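Local atomic coordinates of hypothetical protein (Streptococcus pneumoniae, PDB entry 2HIY), a protein that is of unknown function and belongs to the conserved bacterial DUF1697 family, its chain folded into two four-stranded antiparallel sheets accompanied by helices. Residues L9-N15 against N44-I48; E30-L36 against K62-F66; L80-E86 against I177-K182. All coordinates share one frame; numbering follows the deposited sequence.

How the contacts relate
Contact 1 and contact 3 are largely buried, and both reach the sheet in which strand 5-10 lies next to strand 78-81; contact 2 is only partly buried and joins two helices, 24-34 and 56-70, at the edge of the molecule. Contact 1 is dominated by backbone hydrogen bonds, as befits strand against strand, with an asparagine bond where the chains leave the sheet. Contacts 2 and 3 rely on leucine and phenylalanine packing, each with one lysine bond, to a backbone carbonyl in contact 2 and to a glutamate in contact 3. Leu31 and Leu63 of contact 2 touch Leu9 of contact 1, whereas Ile177 of contact 3 meets Leu10 on the other face of the same sheet.

Contact 1 (L9-N15 against N44-I48); sequences LLVRGIN and NSGNI
Asn15 carries its CG beside the backbone N (chi1 -67°), which sets its amide against Asn44, and Ile14 tucks CG1 between its own N and carbonyl carbon (chi1 70°), from where CD1 reaches Gly46. Asn15 ND2 donates to Asn44 O at 2.9 Å; the bond is almost straight (174°) and lies in the planes of both the amide and the carbonyl. Asparagine suits this place because one flat group can give and receive: its OD1 takes the N-H of Val22, and a water that donates weakly to OD1 also accepts from Asn44 ND2. A second water ties Ile14 N to Ser45 O. Gly46, at positive phi, offers a bare CA to two methyl groups, Val11 CG2 at 3.6 Å and Ile14 CD1 at 3.6 Å; a CB there would run into Val11 CG2 and, at this phi and psi, the carbonyl O of Ser45. Toward Leu9 the chains pair as antiparallel strands. Gly46 O accepts from Val11 N at 3.0 Å, and Leu9 N meets Ile48 O at 2.7 Å, Ile48 N returning a bond to Leu9 O. Leu9 and Ile48 lie side by side, CB to CB 3.9 Å, on the face where Ile48 packs against Leu27 and Leu31 of helix 24-34. Leu10 and Asn47 occupy the other face, toward strand 166-170, whose Arg169 bonds to Asn47 OD1, Gly46 O and Val11 O.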
ATOM      1  N   LEU D   9      -2.862  17.673 -25.074  1.00 12.71           N
ATOM      2  CA  LEU D   9      -4.093  17.273 -24.424  1.00 12.83           C
ATOM      3  C   LEU D   9      -3.706  16.532 -23.152  1.00 12.88           C
ATOM      4  O   LEU D   9      -3.098  15.462 -23.224  1.00 13.42           O
ATOM      5  CB  LEU D   9      -4.833  16.327 -25.376  1.00 13.75           C
ATOM      6  CG  LEU D   9      -6.097  15.641 -24.842  1.00 13.21           C
ATOM      7  CD1 LEU D   9      -7.164  16.646 -24.388  1.00 14.94           C
ATOM      8  CD2 LEU D   9      -6.656  14.712 -25.961  1.00 14.20           C
ATOM      9  N   LEU D  10      -4.027  17.114 -22.002  1.00 12.97           N
ATOM     10  CA  LEU D  10      -3.613  16.563 -20.706  1.00 13.68           C
ATOM     11  C   LEU D  10      -4.840  16.175 -19.926  1.00 13.68           C
ATOM     12  O   LEU D  10      -5.794  16.948 -19.848  1.00 14.50           O
ATOM     13  CB  LEU D  10      -2.804  17.605 -19.909  1.00 13.75           C
ATOM     14  CG  LEU D  10      -1.704  18.319 -20.697  1.00 14.24           C
ATOM     15  CD1 LEU D  10      -1.081  19.335 -19.721  1.00 15.06           C
ATOM     16  CD2 LEU D  10      -0.667  17.367 -21.258  1.00 14.86           C
ATOM     17  N   VAL D  11      -4.828  14.983 -19.354  1.00 14.16           N
ATOM     18  CA  VAL D  11      -5.972  14.539 -18.566  1.00 15.35           C
ATOM     19  C   VAL D  11      -5.500  14.105 -17.182  1.00 16.63           C
ATOM     20  O   VAL D  11      -4.365  13.713 -16.990  1.00 17.87           O
ATOM     21  CB  VAL D  11      -6.776  13.433 -19.279  1.00 16.48           C
ATOM     22  CG1 VAL D  11      -7.324  13.920 -20.635  1.00 16.92           C
ATOM     23  CG2 VAL D  11      -5.935  12.208 -19.486  1.00 17.40           C
ATOM     24  N   ARG D  12      -6.388  14.220 -16.206  1.00 18.55           N
ATOM     25  CA  ARG D  12      -6.068  13.788 -14.853  1.00 18.91           C
ATOM     26  C   ARG D  12      -6.795  12.502 -14.519  1.00 19.51           C
ATOM     27  O   ARG D  12      -7.828  12.171 -15.135  1.00 18.99           O
ATOM     28  CB  ARG D  12      -6.508  14.868 -13.854  1.00 19.69           C
ATOM     29  CG  ARG D  12      -8.018  15.054 -13.823  1.00 21.96           C
ATOM     30  CD  ARG D  12      -8.660  15.314 -12.448  1.00 27.37           C
ATOM     31  NE  ARG D  12      -7.901  14.859 -11.294  1.00 25.46           N
ATOM     32  CZ  ARG D  12      -8.205  13.812 -10.521  1.00 26.49           C
ATOM     33  NH1 ARG D  12      -7.426  13.537  -9.484  1.00 30.19           N
ATOM     34  NH2 ARG D  12      -9.264  13.062 -10.762  1.00 28.09           N
ATOM     35  N   GLY D  13      -6.264  11.798 -13.536  1.00 19.76           N
ATOM     36  CA  GLY D  13      -6.960  10.710 -12.897  1.00 19.58           C
ATOM     37  C   GLY D  13      -6.939   9.368 -13.594  1.00 20.10           C
ATOM     38  O   GLY D  13      -7.638   8.459 -13.160  1.00 20.72           O
ATOM     39  N   ILE D  14      -6.148   9.222 -14.658  1.00 19.46           N
ATOM     40  CA  ILE D  14      -6.161   7.957 -15.396  1.00 19.22           C
ATOM     41  C   ILE D  14      -5.052   6.994 -14.999  1.00 20.11           C
ATOM     42  O   ILE D  14      -4.013   7.411 -14.470  1.00 20.93           O
ATOM     43  CB  ILE D  14      -6.182   8.167 -16.939  1.00 18.29           C
ATOM     44  CG1 ILE D  14      -4.865   8.720 -17.503  1.00 17.46           C
ATOM     45  CG2 ILE D  14      -7.369   9.034 -17.346  1.00 17.22           C
ATOM     46  CD1 ILE D  14      -4.746   8.522 -19.024  1.00 18.18           C
ATOM     47  N   ASN D  15      -5.288   5.714 -15.254  1.00 20.54           N
ATOM     48  CA  ASN D  15      -4.285   4.666 -15.038  1.00 22.49           C
ATOM     49  C   ASN D  15      -3.695   4.671 -13.634  1.00 25.24           C
ATOM     50  O   ASN D  15      -2.482   4.538 -13.457  1.00 26.32           O
ATOM     51  CB  ASN D  15      -3.185   4.761 -16.099  1.00 22.07           C
ATOM     52  CG  ASN D  15      -3.703   4.421 -17.474  1.00 19.15           C
ATOM     53  OD1 ASN D  15      -4.550   3.552 -17.626  1.00 20.45           O
ATOM     54  ND2 ASN D  15      -3.239   5.157 -18.481  1.00 17.78           N
ATOM     55  N   ASN D  44       2.229   7.502 -19.315  1.00 20.69           N
ATOM     56  CA  ASN D  44       0.931   6.831 -19.194  1.00 20.69           C
ATOM     57  C   ASN D  44      -0.083   7.631 -18.380  1.00 20.48           C
ATOM     58  O   ASN D  44      -1.226   7.178 -18.194  1.00 20.14           O
ATOM     59  CB  ASN D  44       1.125   5.409 -18.626  1.00 21.13           C
ATOM     60  CG  ASN D  44       0.023   4.442 -19.056  1.00 22.48           C
ATOM     61  OD1 ASN D  44      -0.513   4.534 -20.163  1.00 22.91           O
ATOM     62  ND2 ASN D  44      -0.311   3.492 -18.177  1.00 23.13           N
ATOM     63  N   SER D  45       0.300   8.827 -17.938  1.00 20.41           N
ATOM     64  CA  SER D  45      -0.564   9.612 -17.065  1.00 20.47           C
ATOM     65  C   SER D  45      -1.564  10.467 -17.810  1.00 19.95           C
ATOM     66  O   SER D  45      -2.391  11.136 -17.192  1.00 21.38           O
ATOM     67  CB  SER D  45       0.253  10.536 -16.158  1.00 21.26           C
ATOM     68  OG  SER D  45       1.018  11.469 -16.918  1.00 23.37           O
ATOM     69  N   GLY D  46      -1.504  10.455 -19.134  1.00 17.71           N
ATOM     70  CA  GLY D  46      -2.463  11.207 -19.930  1.00 17.80           C
ATOM     71  C   GLY D  46      -1.873  12.482 -20.502  1.00 16.61           C
ATOM     72  O   GLY D  46      -2.333  13.587 -20.187  1.00 15.62           O
ATOM     73  N   ASN D  47      -0.888  12.326 -21.392  1.00 15.91           N
ATOM     74  CA  ASN D  47      -0.209  13.439 -22.044  1.00 15.35           C
ATOM     75  C   ASN D  47      -0.192  13.087 -23.511  1.00 15.33           C
ATOM     76  O   ASN D  47       0.608  12.222 -23.933  1.00 15.69           O
ATOM     77  CB  ASN D  47       1.233  13.577 -21.528  1.00 15.81           C
ATOM     78  CG  ASN D  47       1.288  13.699 -20.033  1.00 15.05           C
ATOM     79  OD1 ASN D  47       0.842  14.709 -19.483  1.00 16.77           O
ATOM     80  ND2 ASN D  47       1.778  12.668 -19.357  1.00 19.00           N
ATOM     81  N   ILE D  48      -1.097  13.703 -24.262  1.00 15.10           N
ATOM     82  CA  ILE D  48      -1.302  13.418 -25.678  1.00 15.61           C
ATOM     83  C   ILE D  48      -0.965  14.642 -26.492  1.00 15.04           C
ATOM     84  O   ILE D  48      -1.244  15.774 -26.067  1.00 15.29           O
ATOM     85  CB  ILE D  48      -2.797  13.013 -25.946  1.00 15.87           C
ATOM     86  CG1 ILE D  48      -3.055  11.632 -25.365  1.00 19.96           C
ATOM     87  CG2 ILE D  48      -3.131  13.010 -27.452  1.00 18.65           C
ATOM     88  CD1 ILE D  48      -2.600  10.472 -26.304  1.00 23.74           C
TER
HETATM   89  O   HOH W   1      -3.544  10.757 -14.940  1.00 26.05           O
HETATM   90  O   HOH W   2      -2.724   1.700 -19.148  1.00 26.56           O

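Contact 2 (E30-L36 against K62-F66); sequences ELTNLGL and KLETF
Glu30 meets Phe66 with its aliphatic root, CB lying 3.8 Å from Phe66 CZ, while its OE1 sits in the ring plane at the edge and is hydrogen-bonded to Tyr71 OH. A glutamate therefore serves both ring and polar partner. The next residue, Leu31, puts CD2 over a face of the Phe66 ring, 4.1 Å from the centroid and 22° off the normal, a CH-pi contact. The same methyl touches Leu63 CD2 at 3.9 Å, so one branch serves two residues of helix 56-70. Leu34 holds CG anti to its backbone N (chi1 -172°), and CD2 reaches Phe66 CB at 4.0 Å; the Leu34 and Lys62 side chains slide past each other in opposite directions, CG to CE 3.9 Å. At Gly35 the chain takes positive phi and closes the helix with a Schellman motif, Leu36 N bonding back to Leu31 O and Gly35 N to Thr32 O; glycine suits it, since a CB would be jammed against Leu34 O. Leu36 then adds CD1 against Leu63 CD2 at 4.3 Å. Lys62 NZ donates to Leu34 O at 2.8 Å, approaching nearly in line with the carbonyl. Because carbonyls at a helix C-terminus carry the negative end of its dipole, the ammonium group is probably favoured there, and the CE methylene beside it packs on Leu34: charge at the margin, hydrocarbon within.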
ATOM      1  N   GLU D  30      -7.641   5.655 -31.678  1.00 13.47           N
ATOM      2  CA  GLU D  30      -8.982   6.235 -31.610  1.00 13.30           C
ATOM      3  C   GLU D  30      -9.000   7.734 -31.946  1.00 13.20           C
ATOM      4  O   GLU D  30      -9.873   8.207 -32.682  1.00 13.45           O
ATOM      5  CB  GLU D  30      -9.533   6.006 -30.211  1.00 13.92           C
ATOM      6  CG  GLU D  30      -9.853   4.541 -29.957  1.00 15.16           C
ATOM      7  CD  GLU D  30      -9.807   4.124 -28.505  1.00 17.97           C
ATOM      8  OE1 GLU D  30      -9.599   4.961 -27.591  1.00 16.58           O
ATOM      9  OE2 GLU D  30      -9.968   2.897 -28.293  1.00 19.92           O
ATOM     10  N   LEU D  31      -8.020   8.479 -31.436  1.00 12.18           N
ATOM     11  CA  LEU D  31      -7.955   9.915 -31.768  1.00 12.69           C
ATOM     12  C   LEU D  31      -7.584  10.140 -33.228  1.00 12.81           C
ATOM     13  O   LEU D  31      -8.006  11.117 -33.841  1.00 12.92           O
ATOM     14  CB  LEU D  31      -6.966  10.642 -30.852  1.00 13.20           C
ATOM     15  CG  LEU D  31      -7.403  10.672 -29.382  1.00 12.46           C
ATOM     16  CD1 LEU D  31      -6.306  11.342 -28.540  1.00 13.97           C
ATOM     17  CD2 LEU D  31      -8.744  11.399 -29.210  1.00 14.13           C
ATOM     18  N   THR D  32      -6.809   9.236 -33.811  1.00 11.79           N
ATOM     19  CA  THR D  32      -6.492   9.300 -35.238  1.00 12.46           C
ATOM     20  C   THR D  32      -7.785   9.083 -36.023  1.00 12.67           C
ATOM     21  O   THR D  32      -8.079   9.821 -36.983  1.00 13.74           O
ATOM     22  CB  THR D  32      -5.396   8.265 -35.614  1.00 12.19           C
ATOM     23  OG1 THR D  32      -4.212   8.539 -34.866  1.00 13.02           O
ATOM     24  CG2 THR D  32      -5.027   8.352 -37.094  1.00 13.35           C
ATOM     25  N   ASN D  33      -8.578   8.093 -35.617  1.00 11.85           N
ATOM     26  CA  ASN D  33      -9.874   7.872 -36.273  1.00 13.50           C
ATOM     27  C   ASN D  33     -10.812   9.062 -36.110  1.00 14.45           C
ATOM     28  O   ASN D  33     -11.622   9.339 -37.010  1.00 15.39           O
ATOM     29  CB  ASN D  33     -10.521   6.620 -35.691  1.00 12.79           C
ATOM     30  CG  ASN D  33      -9.826   5.349 -36.141  1.00 13.38           C
ATOM     31  OD1 ASN D  33      -9.035   5.358 -37.090  1.00 13.73           O
ATOM     32  ND2 ASN D  33     -10.132   4.234 -35.459  1.00 14.62           N
ATOM     33  N   LEU D  34     -10.727   9.744 -34.971  1.00 15.38           N
ATOM     34  CA  LEU D  34     -11.512  10.952 -34.692  1.00 16.15           C
ATOM     35  C   LEU D  34     -11.130  12.095 -35.632  1.00 17.10           C
ATOM     36  O   LEU D  34     -11.894  13.066 -35.774  1.00 19.30           O
ATOM     37  CB  LEU D  34     -11.356  11.361 -33.223  1.00 16.42           C
ATOM     38  CG  LEU D  34     -12.231  12.482 -32.641  1.00 17.13           C
ATOM     39  CD1 LEU D  34     -13.722  12.107 -32.639  1.00 19.55           C
ATOM     40  CD2 LEU D  34     -11.764  12.833 -31.252  1.00 18.46           C
ATOM     41  N   GLY D  35      -9.962  12.009 -36.262  1.00 15.74           N
ATOM     42  CA  GLY D  35      -9.517  13.028 -37.209  1.00 15.08           C
ATOM     43  C   GLY D  35      -8.333  13.885 -36.757  1.00 15.29           C
ATOM     44  O   GLY D  35      -7.959  14.850 -37.441  1.00 15.31           O
ATOM     45  N   LEU D  36      -7.736  13.542 -35.622  1.00 14.33           N
ATOM     46  CA  LEU D  36      -6.561  14.284 -35.149  1.00 14.97           C
ATOM     47  C   LEU D  36      -5.353  13.663 -35.798  1.00 14.75           C
ATOM     48  O   LEU D  36      -5.346  12.462 -36.104  1.00 15.66           O
ATOM     49  CB  LEU D  36      -6.473  14.195 -33.640  1.00 14.91           C
ATOM     50  CG  LEU D  36      -7.748  14.611 -32.893  1.00 15.42           C
ATOM     51  CD1 LEU D  36      -7.511  14.685 -31.398  1.00 15.51           C
ATOM     52  CD2 LEU D  36      -8.311  15.928 -33.430  1.00 18.09           C
ATOM     53  N   LYS D  62     -15.470  18.060 -29.876  1.00 14.79           N
ATOM     54  CA  LYS D  62     -15.249  16.704 -30.339  1.00 15.12           C
ATOM     55  C   LYS D  62     -14.626  15.853 -29.250  1.00 14.73           C
ATOM     56  O   LYS D  62     -14.973  14.681 -29.084  1.00 15.22           O
ATOM     57  CB  LYS D  62     -14.331  16.680 -31.561  1.00 15.84           C
ATOM     58  CG  LYS D  62     -15.054  17.014 -32.850  1.00 20.22           C
ATOM     59  CD  LYS D  62     -14.077  17.094 -34.022  1.00 20.98           C
ATOM     60  CE  LYS D  62     -13.460  15.727 -34.323  1.00 23.41           C
ATOM     61  NZ  LYS D  62     -12.866  15.638 -35.689  1.00 25.25           N
ATOM     62  N   LEU D  63     -13.679  16.436 -28.510  1.00 13.43           N
ATOM     63  CA  LEU D  63     -13.025  15.677 -27.437  1.00 13.71           C
ATOM     64  C   LEU D  63     -13.969  15.401 -26.284  1.00 13.83           C
ATOM     65  O   LEU D  63     -13.966  14.324 -25.717  1.00 14.74           O
ATOM     66  CB  LEU D  63     -11.749  16.366 -26.961  1.00 14.04           C
ATOM     67  CG  LEU D  63     -10.590  16.273 -27.948  1.00 13.93           C
ATOM     68  CD1 LEU D  63      -9.528  17.309 -27.612  1.00 15.21           C
ATOM     69  CD2 LEU D  63      -9.998  14.884 -27.957  1.00 16.07           C
ATOM     70  N   GLU D  64     -14.784  16.389 -25.917  1.00 14.19           N
ATOM     71  CA  GLU D  64     -15.792  16.164 -24.879  1.00 15.73           C
ATOM     72  C   GLU D  64     -16.732  15.030 -25.265  1.00 15.31           C
ATOM     73  O   GLU D  64     -17.014  14.139 -24.452  1.00 15.76           O
ATOM     74  CB  GLU D  64     -16.581  17.442 -24.613  1.00 16.59           C
ATOM     75  CG  GLU D  64     -15.785  18.442 -23.821  1.00 19.78           C
ATOM     76  CD  GLU D  64     -16.423  19.818 -23.732  1.00 26.36           C
ATOM     77  OE1 GLU D  64     -17.359  20.111 -24.511  1.00 29.34           O
ATOM     78  OE2 GLU D  64     -15.943  20.613 -22.879  1.00 30.14           O
ATOM     79  N   THR D  65     -17.218  15.039 -26.496  1.00 16.27           N
ATOM     80  CA  THR D  65     -18.099  13.975 -26.961  1.00 16.35           C
ATOM     81  C   THR D  65     -17.361  12.637 -26.995  1.00 16.19           C
ATOM     82  O   THR D  65     -17.894  11.597 -26.594  1.00 16.87           O
ATOM     83  CB  THR D  65     -18.671  14.329 -28.340  1.00 17.50           C
ATOM     84  OG1 THR D  65     -19.436  15.538 -28.198  1.00 19.88           O
ATOM     85  CG2 THR D  65     -19.552  13.197 -28.903  1.00 18.40           C
ATOM     86  N   PHE D  66     -16.116  12.664 -27.451  1.00 14.90           N
ATOM     87  CA  PHE D  66     -15.311  11.440 -27.499  1.00 14.77           C
ATOM     88  C   PHE D  66     -15.124  10.800 -26.121  1.00 14.47           C
ATOM     89  O   PHE D  66     -15.357   9.599 -25.932  1.00 15.39           O
ATOM     90  CB  PHE D  66     -13.947  11.724 -28.140  1.00 14.97           C
ATOM     91  CG  PHE D  66     -13.010  10.576 -28.051  1.00 14.63           C
ATOM     92  CD1 PHE D  66     -13.129   9.522 -28.945  1.00 15.79           C
ATOM     93  CD2 PHE D  66     -12.035  10.530 -27.076  1.00 14.86           C
ATOM     94  CE1 PHE D  66     -12.273   8.415 -28.849  1.00 16.72           C
ATOM     95  CE2 PHE D  66     -11.177   9.437 -26.999  1.00 15.23           C
ATOM     96  CZ  PHE D  66     -11.302   8.383 -27.888  1.00 16.56           C
TER

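Contact 3 (L80-E86 against I177-K182); sequences LSLEDFE and IGQMLK
Glu86 OE2 and Lys182 NZ form a salt bridge of 2.7 Å, the nitrogen lying at the anti lone pair of the carboxylate oxygen, away from its other oxygen. A bend at the last torsion of the lysine (chi4 -51°) turns the ammonium group to the glutamate, whose own chain is extended beyond CG. The two long, flexible residues suit the border of the contact, where opposite charges can meet between the two helices. Nearer the lysine's root, Leu82 CD1 packs against Lys182 CG at 3.6 Å, the two side chains crossing at about a right angle, and both Leu82 methyls also approach the carbonyl O of Leu181. The hydrophobic centre is Leu181: its CD1 rests on Phe85 CB at 3.7 Å and on Leu80 CD1 at 3.9 Å, so that this one methyl joins the end of strand 78-81 to the first turn of helix 82-89. The Phe85 ring presses close to Gly178, CE2 to CA 3.3 Å, and a glycine suits that spot because the aromatic ring takes the space beside its backbone. At the junction, Ser81, the N-cap, and Asp84 make a capping box: Ser81 OG accepts from Asp84 N at 3.0 Å, and Ser81 N donates to Asp84 OD2 at 3.0 Å, the oxygen being met from above its carboxylate plane. The box marks the start of helix 82-89 directly after strand 78-81. The axes of the segments 82-86 and 177-182 approach to 9.8 Å, their N-to-C directions 136° apart. Ile177 and Leu181 also lean on Ala8 of strand 5-10 and Phe49 of strand 47-52, while Leu80 and Ile177 touch Phe107 of strand 102-108, in the second sheet.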
ATOM      1  N   LEU D  80      -4.016  22.790 -24.955  1.00 13.00           N
ATOM      2  CA  LEU D  80      -3.245  24.003 -25.197  1.00 14.07           C
ATOM      3  C   LEU D  80      -2.347  23.827 -26.396  1.00 14.28           C
ATOM      4  O   LEU D  80      -1.922  22.714 -26.695  1.00 15.11           O
ATOM      5  CB  LEU D  80      -2.413  24.350 -23.959  1.00 14.98           C
ATOM      6  CG  LEU D  80      -1.504  23.252 -23.447  1.00 15.69           C
ATOM      7  CD1 LEU D  80      -0.050  23.616 -23.705  1.00 18.85           C
ATOM      8  CD2 LEU D  80      -1.727  23.149 -21.957  1.00 18.79           C
ATOM      9  N   SER D  81      -2.010  24.932 -27.047  1.00 14.80           N
ATOM     10  CA  SER D  81      -1.192  24.871 -28.247  1.00 14.45           C
ATOM     11  C   SER D  81       0.284  25.120 -27.960  1.00 14.49           C
ATOM     12  O   SER D  81       0.658  25.650 -26.915  1.00 13.98           O
ATOM     13  CB  SER D  81      -1.674  25.927 -29.245  1.00 15.09           C
ATOM     14  OG  SER D  81      -1.446  27.208 -28.698  1.00 16.12           O
ATOM     15  N   LEU D  82       1.127  24.810 -28.944  1.00 14.18           N
ATOM     16  CA  LEU D  82       2.540  25.186 -28.865  1.00 14.62           C
ATOM     17  C   LEU D  82       2.678  26.697 -28.656  1.00 15.10           C
ATOM     18  O   LEU D  82       3.483  27.127 -27.826  1.00 14.72           O
ATOM     19  CB  LEU D  82       3.281  24.751 -30.140  1.00 14.92           C
ATOM     20  CG  LEU D  82       4.728  25.252 -30.311  1.00 15.02           C
ATOM     21  CD1 LEU D  82       5.670  24.704 -29.243  1.00 17.86           C
ATOM     22  CD2 LEU D  82       5.259  24.962 -31.737  1.00 16.25           C
ATOM     23  N   GLU D  83       1.916  27.500 -29.403  1.00 15.84           N
ATOM     24  CA  GLU D  83       1.959  28.965 -29.240  1.00 17.25           C
ATOM     25  C   GLU D  83       1.677  29.350 -27.783  1.00 15.53           C
ATOM     26  O   GLU D  83       2.389  30.181 -27.201  1.00 16.13           O
ATOM     27  CB  GLU D  83       0.950  29.643 -30.170  1.00 17.47           C
ATOM     28  CG  GLU D  83       0.886  31.163 -30.044  1.00 22.17           C
ATOM     29  CD  GLU D  83       0.109  31.838 -31.169  1.00 22.92           C
ATOM     30  OE1 GLU D  83      -0.414  31.140 -32.064  1.00 30.68           O
ATOM     31  OE2 GLU D  83       0.046  33.089 -31.173  1.00 31.15           O
ATOM     32  N   ASP D  84       0.636  28.742 -27.205  1.00 14.85           N
ATOM     33  CA  ASP D  84       0.248  29.026 -25.819  1.00 15.77           C
ATOM     34  C   ASP D  84       1.411  28.729 -24.881  1.00 15.18           C
ATOM     35  O   ASP D  84       1.705  29.500 -23.968  1.00 15.23           O
ATOM     36  CB  ASP D  84      -0.904  28.111 -25.359  1.00 16.57           C
ATOM     37  CG  ASP D  84      -2.259  28.422 -25.996  1.00 17.88           C
ATOM     38  OD1 ASP D  84      -2.493  29.562 -26.486  1.00 20.44           O
ATOM     39  OD2 ASP D  84      -3.128  27.493 -25.960  1.00 18.34           O
ATOM     40  N   PHE D  85       2.052  27.586 -25.096  1.00 14.64           N
ATOM     41  CA  PHE D  85       3.117  27.129 -24.232  1.00 15.19           C
ATOM     42  C   PHE D  85       4.345  28.027 -24.356  1.00 15.39           C
ATOM     43  O   PHE D  85       4.978  28.371 -23.341  1.00 15.66           O
ATOM     44  CB  PHE D  85       3.473  25.661 -24.509  1.00 15.98           C
ATOM     45  CG  PHE D  85       4.155  24.997 -23.346  1.00 17.07           C
ATOM     46  CD1 PHE D  85       3.391  24.495 -22.304  1.00 19.49           C
ATOM     47  CD2 PHE D  85       5.530  24.939 -23.254  1.00 18.62           C
ATOM     48  CE1 PHE D  85       4.004  23.895 -21.186  1.00 21.69           C
ATOM     49  CE2 PHE D  85       6.145  24.346 -22.127  1.00 19.61           C
ATOM     50  CZ  PHE D  85       5.373  23.821 -21.124  1.00 20.02           C
ATOM     51  N   GLU D  86       4.666  28.424 -25.578  1.00 15.74           N
ATOM     52  CA  GLU D  86       5.814  29.294 -25.783  1.00 17.13           C
ATOM     53  C   GLU D  86       5.585  30.647 -25.123  1.00 16.45           C
ATOM     54  O   GLU D  86       6.525  31.254 -24.572  1.00 17.08           O
ATOM     55  CB  GLU D  86       6.092  29.444 -27.274  1.00 16.79           C
ATOM     56  CG  GLU D  86       6.643  28.182 -27.896  1.00 18.37           C
ATOM     57  CD  GLU D  86       7.019  28.323 -29.358  1.00 21.48           C
ATOM     58  OE1 GLU D  86       6.376  29.114 -30.093  1.00 26.19           O
ATOM     59  OE2 GLU D  86       7.956  27.606 -29.767  1.00 26.91           O
ATOM     60  N   ILE D 177       6.403  18.316 -21.786  1.00 15.67           N
ATOM     61  CA  ILE D 177       5.271  18.802 -22.574  1.00 15.76           C
ATOM     62  C   ILE D 177       5.731  19.848 -23.589  1.00 15.58           C
ATOM     63  O   ILE D 177       5.383  19.768 -24.755  1.00 15.59           O
ATOM     64  CB  ILE D 177       4.111  19.310 -21.660  1.00 15.46           C
ATOM     65  CG1 ILE D 177       3.437  18.116 -20.984  1.00 17.07           C
ATOM     66  CG2 ILE D 177       3.076  20.158 -22.445  1.00 15.11           C
ATOM     67  CD1 ILE D 177       2.687  18.451 -19.685  1.00 17.00           C
ATOM     68  N   GLY D 178       6.540  20.804 -23.171  1.00 15.93           N
ATOM     69  CA  GLY D 178       7.022  21.802 -24.100  1.00 15.89           C
ATOM     70  C   GLY D 178       7.889  21.177 -25.187  1.00 16.83           C
ATOM     71  O   GLY D 178       7.790  21.553 -26.345  1.00 18.14           O
ATOM     72  N   GLN D 179       8.711  20.197 -24.818  1.00 17.01           N
ATOM     73  CA  GLN D 179       9.596  19.542 -25.793  1.00 18.14           C
ATOM     74  C   GLN D 179       8.761  18.753 -26.800  1.00 17.49           C
ATOM     75  O   GLN D 179       9.036  18.755 -28.014  1.00 18.40           O
ATOM     76  CB  GLN D 179      10.575  18.634 -25.065  1.00 18.21           C
ATOM     77  CG  GLN D 179      11.660  19.426 -24.332  1.00 22.60           C
ATOM     78  CD  GLN D 179      12.399  18.621 -23.267  1.00 28.82           C
ATOM     79  OE1 GLN D 179      12.317  17.386 -23.221  1.00 32.86           O
ATOM     80  NE2 GLN D 179      13.132  19.324 -22.406  1.00 31.09           N
HETATM   81  N   MSE D 180       7.728  18.075 -26.312  1.00 16.68           N
HETATM   82  CA  MSE D 180       6.874  17.272 -27.201  1.00 17.70           C
HETATM   83  C   MSE D 180       6.059  18.148 -28.145  1.00 18.15           C
HETATM   84  O   MSE D 180       5.741  17.714 -29.265  1.00 19.33           O
HETATM   85  CB  MSE D 180       5.954  16.349 -26.402  1.00 17.55           C
HETATM   86  CG  MSE D 180       6.649  15.206 -25.656  1.00 17.24           C
HETATM   87 SE   MSE D 180       7.258  13.809 -26.832  1.00 28.28          SE
HETATM   88  CE  MSE D 180       5.522  12.965 -27.123  1.00 21.12           C
ATOM     89  N   LEU D 181       5.699  19.354 -27.711  1.00 18.22           N
ATOM     90  CA  LEU D 181       4.979  20.322 -28.542  1.00 17.81           C
ATOM     91  C   LEU D 181       5.838  20.917 -29.653  1.00 20.30           C
ATOM     92  O   LEU D 181       5.326  21.252 -30.714  1.00 20.29           O
ATOM     93  CB  LEU D 181       4.424  21.463 -27.681  1.00 17.24           C
ATOM     94  CG  LEU D 181       3.131  21.196 -26.918  1.00 14.68           C
ATOM     95  CD1 LEU D 181       2.878  22.320 -25.940  1.00 15.16           C
ATOM     96  CD2 LEU D 181       1.954  21.083 -27.894  1.00 15.53           C
ATOM     97  N   LYS D 182       7.127  21.057 -29.362  1.00 22.65           N
ATOM     98  CA  LYS D 182       8.103  21.718 -30.233  1.00 25.77           C
ATOM     99  C   LYS D 182       8.641  20.839 -31.348  1.00 26.82           C
ATOM    100  O   LYS D 182       9.057  21.354 -32.396  1.00 27.33           O
ATOM    101  CB  LYS D 182       9.275  22.228 -29.403  1.00 25.68           C
ATOM    102  CG  LYS D 182       9.053  23.561 -28.742  1.00 28.98           C
ATOM    103  CD  LYS D 182      10.403  24.223 -28.401  1.00 32.33           C
ATOM    104  CE  LYS D 182      10.269  25.382 -27.408  1.00 33.57           C
ATOM    105  NZ  LYS D 182       9.233  26.391 -27.781  1.00 34.27           N
TER